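Local atomic coordinates of SsDNA-binding protein essential for mitochondrial genome maintenance (Saccharomyces cerevisiae, PDB entry 6CQK), a protein that binds single-stranded DNA preferentially and cooperatively, takes part in mitochondrial DNA replication and stimulates the PIF1 helicase. Residues R63-Y77 with T89-G103. Residues are numbered along the deposited sequence; the frame is centred on the assembly and turned at random.
Sequences RKGALVYVEADAANY and TLSLVQKDINLLKNG
Asn102 fastens the open end of this antiparallel hairpin to Arg63. Its OD1 accepts the backbone N-H of Arg63 on a lone pair in the carbonyl plane (OD1 to N 2.8 Å, 163°), and a second bond from Gly103 N tilted from that plane. The amide lies flat against the Arg63 guanidinium, with Asn102 CG 3.7 Å above the plane and over its centre; a bend at chi3 (-66°) folds the arginine back across it. A leucine in place of Asn102 would probably leave the backbone N-H groups of Arg63 and Gly103 without this acceptor, and the guanidinium without a flat partner, freer to turn.

From Leu67 to Tyr77 the strands pair through backbone bonds, interrupted by two bulges. In the classic bulge, Lys95 and Asp96 both face Glu71: Lys95 N reaches Glu71 O at 2.8 Å, while the bond from Asp96 N is weak. At the other, Leu67 O accepts both Leu100 N and Lys101 N.

Valines and isoleucine suit the inward face, filling the buried interior with methyls. CG1 of Val68 meets CD1 of Ile97 at 3.8 Å, and CG2 of Val70 packs on the same methyl, carried there by the extended isoleucine chain (CG1 anti to the backbone N, chi1 177°). Farther along, Ala74's single methyl lets CD2 of Leu92 lie against it at 3.8 Å.

On the reverse face, Tyr69 OH donates to Glu71 OE2 from above the carboxylate plane, at 3.0 Å. The ring also meets Phe3 of a third subunit; Met1 N of that same subunit is hydrogen-bonded to Asn98 OD1.

Within this OB-fold domain, Val68 and Val70 press on Ile32 of strand 26-34, Leu92 lies on Tyr45 and Ile47 of strand 43-49, helix 52-59 touches Ile97 through Leu58, and strand 3-20 pairs along the other edge of strand 67-77.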
loop_
_atom_site.group_PDB
_atom_site.type_symbol
_atom_site.label_atom_id
_atom_site.label_comp_id
_atom_site.label_asym_id
_atom_site.label_seq_id
_atom_site.Cartn_x
_atom_site.Cartn_y
_atom_site.Cartn_z
ATOM N N ARG A 63 21.510 4.582 9.213
ATOM C CA ARG A 63 22.799 4.721 8.509
ATOM C C ARG A 63 22.620 4.446 7.023
ATOM O O ARG A 63 21.707 3.720 6.633
ATOM C CB ARG A 63 23.835 3.735 9.088
ATOM C CG ARG A 63 24.224 3.990 10.551
ATOM C CD ARG A 63 25.342 3.047 11.011
ATOM N NE ARG A 63 24.909 1.641 11.060
ATOM C CZ ARG A 63 24.218 1.074 12.058
ATOM N NH1 ARG A 63 23.834 1.776 13.130
ATOM N NH2 ARG A 63 23.891 -0.222 11.973
ATOM N N LYS A 64 23.515 5.007 6.214
ATOM C CA LYS A 64 23.529 4.739 4.782
ATOM C C LYS A 64 23.555 3.215 4.505
ATOM O O LYS A 64 24.096 2.446 5.295
ATOM C CB LYS A 64 24.716 5.479 4.151
ATOM C CG LYS A 64 24.831 5.408 2.641
ATOM C CD LYS A 64 25.916 6.401 2.142
ATOM C CE LYS A 64 26.778 5.943 0.974
ATOM N NZ LYS A 64 26.006 5.646 -0.255
ATOM N N GLY A 65 22.914 2.789 3.415
ATOM C CA GLY A 65 22.806 1.375 3.059
ATOM C C GLY A 65 21.682 0.621 3.757
ATOM O O GLY A 65 21.478 -0.578 3.520
ATOM N N ALA A 66 20.967 1.293 4.647
ATOM C CA ALA A 66 19.831 0.674 5.318
ATOM C C ALA A 66 18.713 0.248 4.381
ATOM O O ALA A 66 18.262 1.026 3.540
ATOM C CB ALA A 66 19.258 1.624 6.317
ATOM N N LEU A 67 18.305 -1.011 4.508
ATOM C CA LEU A 67 17.044 -1.471 3.915
ATOM C C LEU A 67 15.891 -0.845 4.685
ATOM O O LEU A 67 15.772 -1.063 5.895
ATOM C CB LEU A 67 16.918 -2.988 3.960
ATOM C CG LEU A 67 15.757 -3.568 3.181
ATOM C CD1 LEU A 67 15.911 -3.279 1.710
ATOM C CD2 LEU A 67 15.605 -5.063 3.387
ATOM N N VAL A 68 15.077 -0.076 3.966
ATOM C CA VAL A 68 13.927 0.629 4.530
ATOM C C VAL A 68 12.637 0.313 3.783
ATOM O O VAL A 68 12.667 -0.112 2.622
ATOM C CB VAL A 68 14.105 2.137 4.487
ATOM C CG1 VAL A 68 15.245 2.492 5.358
ATOM C CG2 VAL A 68 14.347 2.663 3.082
ATOM N N TYR A 69 11.503 0.533 4.441
ATOM C CA TYR A 69 10.178 0.526 3.758
ATOM C C TYR A 69 9.617 1.910 3.988
ATOM O O TYR A 69 9.388 2.271 5.129
ATOM C CB TYR A 69 9.268 -0.556 4.317
ATOM C CG TYR A 69 7.819 -0.405 3.976
ATOM C CD1 TYR A 69 6.966 0.319 4.777
ATOM C CD2 TYR A 69 7.287 -1.022 2.881
ATOM C CE1 TYR A 69 5.633 0.437 4.484
ATOM C CE2 TYR A 69 5.957 -0.884 2.560
ATOM C CZ TYR A 69 5.135 -0.159 3.369
ATOM O OH TYR A 69 3.793 -0.072 3.023
ATOM N N VAL A 70 9.500 2.702 2.926
ATOM C CA VAL A 70 9.079 4.088 3.019
ATOM C C VAL A 70 7.748 4.225 2.335
ATOM O O VAL A 70 7.485 3.588 1.302
ATOM C CB VAL A 70 10.037 4.997 2.302
ATOM C CG1 VAL A 70 9.467 6.398 2.150
ATOM C CG2 VAL A 70 11.387 4.994 2.999
ATOM N N GLU A 71 6.865 5.016 2.937
ATOM C CA GLU A 71 5.626 5.427 2.277
ATOM C C GLU A 71 5.697 6.928 2.112
ATOM O O GLU A 71 6.099 7.608 3.008
ATOM C CB GLU A 71 4.425 5.122 3.122
ATOM C CG GLU A 71 4.174 3.670 3.295
ATOM C CD GLU A 71 3.082 3.382 4.275
ATOM O OE1 GLU A 71 2.962 4.021 5.365
ATOM O OE2 GLU A 71 2.341 2.465 3.882
ATOM N N ALA A 72 5.332 7.421 0.947
ATOM C CA ALA A 72 5.514 8.817 0.650
ATOM C C ALA A 72 4.367 9.335 -0.225
ATOM O O ALA A 72 3.917 8.647 -1.143
ATOM C CB ALA A 72 6.887 9.025 -0.075
ATOM N N ASP A 73 3.961 10.573 0.023
ATOM C CA ASP A 73 3.014 11.229 -0.872
ATOM C C ASP A 73 3.698 11.650 -2.131
ATOM O O ASP A 73 4.786 12.231 -2.069
ATOM C CB ASP A 73 2.306 12.405 -0.170
ATOM C CG ASP A 73 1.203 11.907 0.739
ATOM O OD1 ASP A 73 0.477 10.962 0.332
ATOM O OD2 ASP A 73 1.105 12.344 1.892
ATOM N N ALA A 74 3.082 11.343 -3.249
ATOM C CA ALA A 74 3.634 11.657 -4.551
ATOM C C ALA A 74 2.932 12.799 -5.260
ATOM O O ALA A 74 1.704 12.840 -5.273
ATOM C CB ALA A 74 3.577 10.422 -5.451
ATOM N N ALA A 75 3.714 13.683 -5.875
ATOM C CA ALA A 75 3.204 14.728 -6.774
ATOM C C ALA A 75 4.133 14.941 -7.940
ATOM O O ALA A 75 5.265 14.520 -7.889
ATOM C CB ALA A 75 3.097 16.021 -6.030
ATOM N N ASN A 76 3.632 15.587 -8.978
ATOM C CA ASN A 76 4.411 15.951 -10.134
ATOM C C ASN A 76 4.522 17.435 -10.135
ATOM O O ASN A 76 3.517 18.075 -10.054
ATOM C CB ASN A 76 3.741 15.407 -11.414
ATOM C CG ASN A 76 4.232 13.985 -11.793
ATOM O OD1 ASN A 76 5.363 13.541 -11.473
ATOM N ND2 ASN A 76 3.375 13.266 -12.499
ATOM N N TYR A 77 5.737 17.976 -10.165
ATOM C CA TYR A 77 5.999 19.415 -10.293
ATOM C C TYR A 77 6.851 19.805 -11.512
ATOM O O TYR A 77 7.917 19.218 -11.726
ATOM C CB TYR A 77 6.727 19.903 -9.056
ATOM C CG TYR A 77 6.012 19.691 -7.731
ATOM C CD1 TYR A 77 4.603 19.579 -7.626
ATOM C CD2 TYR A 77 6.760 19.633 -6.550
ATOM C CE1 TYR A 77 3.986 19.408 -6.389
ATOM C CE2 TYR A 77 6.145 19.463 -5.314
ATOM C CZ TYR A 77 4.755 19.350 -5.243
ATOM O OH TYR A 77 4.167 19.156 -4.025
ATOM N N THR A 89 8.848 16.817 -12.786
ATOM C CA THR A 89 9.552 16.039 -11.810
ATOM C C THR A 89 8.661 15.508 -10.684
ATOM O O THR A 89 7.648 16.100 -10.280
ATOM C CB THR A 89 10.772 16.839 -11.247
ATOM O OG1 THR A 89 11.779 15.874 -10.878
ATOM C CG2 THR A 89 10.338 17.679 -10.036
ATOM N N LEU A 90 9.108 14.396 -10.150
ATOM C CA LEU A 90 8.368 13.681 -9.157
ATOM C C LEU A 90 8.797 14.045 -7.743
ATOM O O LEU A 90 9.930 13.848 -7.404
ATOM C CB LEU A 90 8.594 12.215 -9.364
ATOM C CG LEU A 90 7.933 11.261 -8.372
ATOM C CD1 LEU A 90 6.414 11.202 -8.532
ATOM C CD2 LEU A 90 8.537 9.880 -8.553
ATOM N N SER A 91 7.867 14.534 -6.920
ATOM C CA SER A 91 8.130 14.843 -5.553
ATOM C C SER A 91 7.552 13.737 -4.742
ATOM O O SER A 91 6.408 13.336 -4.967
ATOM C CB SER A 91 7.422 16.099 -5.162
ATOM O OG SER A 91 7.395 16.182 -3.759
ATOM N N LEU A 92 8.311 13.298 -3.743
ATOM C CA LEU A 92 7.949 12.171 -2.879
ATOM C C LEU A 92 8.227 12.595 -1.483
ATOM O O LEU A 92 9.401 12.712 -1.082
ATOM C CB LEU A 92 8.789 10.986 -3.159
ATOM C CG LEU A 92 8.489 10.191 -4.419
ATOM C CD1 LEU A 92 9.564 9.145 -4.577
ATOM C CD2 LEU A 92 7.136 9.516 -4.382
ATOM N N VAL A 93 7.152 12.925 -0.756
ATOM C CA VAL A 93 7.284 13.484 0.569
ATOM C C VAL A 93 6.966 12.425 1.543
ATOM O O VAL A 93 5.889 11.816 1.469
ATOM C CB VAL A 93 6.359 14.671 0.750
ATOM C CG1 VAL A 93 6.391 15.118 2.190
ATOM C CG2 VAL A 93 6.823 15.791 -0.167
ATOM N N GLN A 94 7.927 12.133 2.410
ATOM C CA GLN A 94 7.857 10.960 3.286
ATOM C C GLN A 94 6.714 11.055 4.296
ATOM O O GLN A 94 6.525 12.079 4.867
ATOM C CB GLN A 94 9.186 10.790 4.009
ATOM C CG GLN A 94 9.225 9.605 4.940
ATOM C CD GLN A 94 10.597 9.329 5.516
ATOM O OE1 GLN A 94 11.600 9.348 4.806
ATOM N NE2 GLN A 94 10.647 9.080 6.805
ATOM N N LYS A 95 5.931 9.989 4.454
ATOM C CA LYS A 95 4.862 9.890 5.459
ATOM C C LYS A 95 5.164 8.893 6.560
ATOM O O LYS A 95 4.691 9.000 7.664
ATOM C CB LYS A 95 3.547 9.581 4.740
ATOM C CG LYS A 95 2.973 10.754 3.954
ATOM C CD LYS A 95 3.247 12.076 4.728
ATOM C CE LYS A 95 3.018 13.389 3.987
ATOM N NZ LYS A 95 3.844 14.534 4.470
ATOM N N ASP A 96 6.046 7.961 6.301
ATOM C CA ASP A 96 6.345 6.958 7.269
ATOM C C ASP A 96 7.584 6.235 6.903
ATOM O O ASP A 96 7.888 6.196 5.731
ATOM C CB ASP A 96 5.193 5.995 7.309
ATOM C CG ASP A 96 4.670 5.900 8.612
ATOM O OD1 ASP A 96 5.381 5.374 9.503
ATOM O OD2 ASP A 96 3.609 6.524 8.748
ATOM N N ILE A 97 8.316 5.718 7.877
ATOM C CA ILE A 97 9.442 4.898 7.569
ATOM C C ILE A 97 9.539 3.746 8.510
ATOM O O ILE A 97 9.291 3.898 9.684
ATOM C CB ILE A 97 10.767 5.689 7.471
ATOM C CG1 ILE A 97 11.938 4.720 7.207
ATOM C CG2 ILE A 97 11.039 6.523 8.681
ATOM C CD1 ILE A 97 13.123 5.391 6.571
ATOM N N ASN A 98 9.878 2.576 7.964
ATOM C CA ASN A 98 10.214 1.357 8.699
ATOM C C ASN A 98 11.689 1.008 8.426
ATOM O O ASN A 98 12.117 0.916 7.283
ATOM C CB ASN A 98 9.300 0.267 8.182
ATOM C CG ASN A 98 8.842 -0.631 9.257
ATOM O OD1 ASN A 98 9.612 -1.461 9.691
ATOM N ND2 ASN A 98 7.577 -0.520 9.679
ATOM N N LEU A 99 12.491 0.892 9.469
ATOM C CA LEU A 99 13.841 0.438 9.327
ATOM C C LEU A 99 13.742 -1.059 9.360
ATOM O O LEU A 99 13.258 -1.606 10.325
ATOM C CB LEU A 99 14.699 0.939 10.460
ATOM C CG LEU A 99 16.110 0.460 10.279
ATOM C CD1 LEU A 99 16.777 1.120 9.067
ATOM C CD2 LEU A 99 16.898 0.718 11.542
ATOM N N LEU A 100 14.127 -1.714 8.264
ATOM C CA LEU A 100 14.093 -3.175 8.170
ATOM C C LEU A 100 15.411 -3.764 8.577
ATOM O O LEU A 100 15.446 -4.764 9.267
ATOM C CB LEU A 100 13.724 -3.592 6.754
ATOM C CG LEU A 100 12.400 -2.985 6.260
ATOM C CD1 LEU A 100 12.117 -3.397 4.833
ATOM C CD2 LEU A 100 11.252 -3.420 7.156
ATOM N N LYS A 101 16.491 -3.142 8.130
ATOM C CA LYS A 101 17.813 -3.523 8.479
ATOM C C LYS A 101 18.687 -2.310 8.262
ATOM O O LYS A 101 18.720 -1.770 7.165
ATOM C CB LYS A 101 18.297 -4.665 7.582
ATOM C CG LYS A 101 19.670 -5.142 8.010
ATOM C CD LYS A 101 20.512 -5.884 6.976
ATOM C CE LYS A 101 21.220 -4.886 6.022
ATOM N NZ LYS A 101 22.668 -4.654 6.313
ATOM N N ASN A 102 19.528 -1.984 9.238
ATOM C CA ASN A 102 20.462 -0.848 9.123
ATOM C C ASN A 102 21.787 -1.107 8.337
ATOM O O ASN A 102 22.035 -2.235 7.909
ATOM C CB ASN A 102 20.709 -0.308 10.529
ATOM C CG ASN A 102 20.678 1.205 10.587
ATOM O OD1 ASN A 102 21.006 1.877 9.622
ATOM N ND2 ASN A 102 20.363 1.747 11.747
ATOM N N GLY A 103 22.632 -0.079 8.158
ATOM C CA GLY A 103 23.944 -0.197 7.465
ATOM C C GLY A 103 25.095 -0.751 8.330
ATOM O O GLY A 103 26.287 -0.399 8.189
#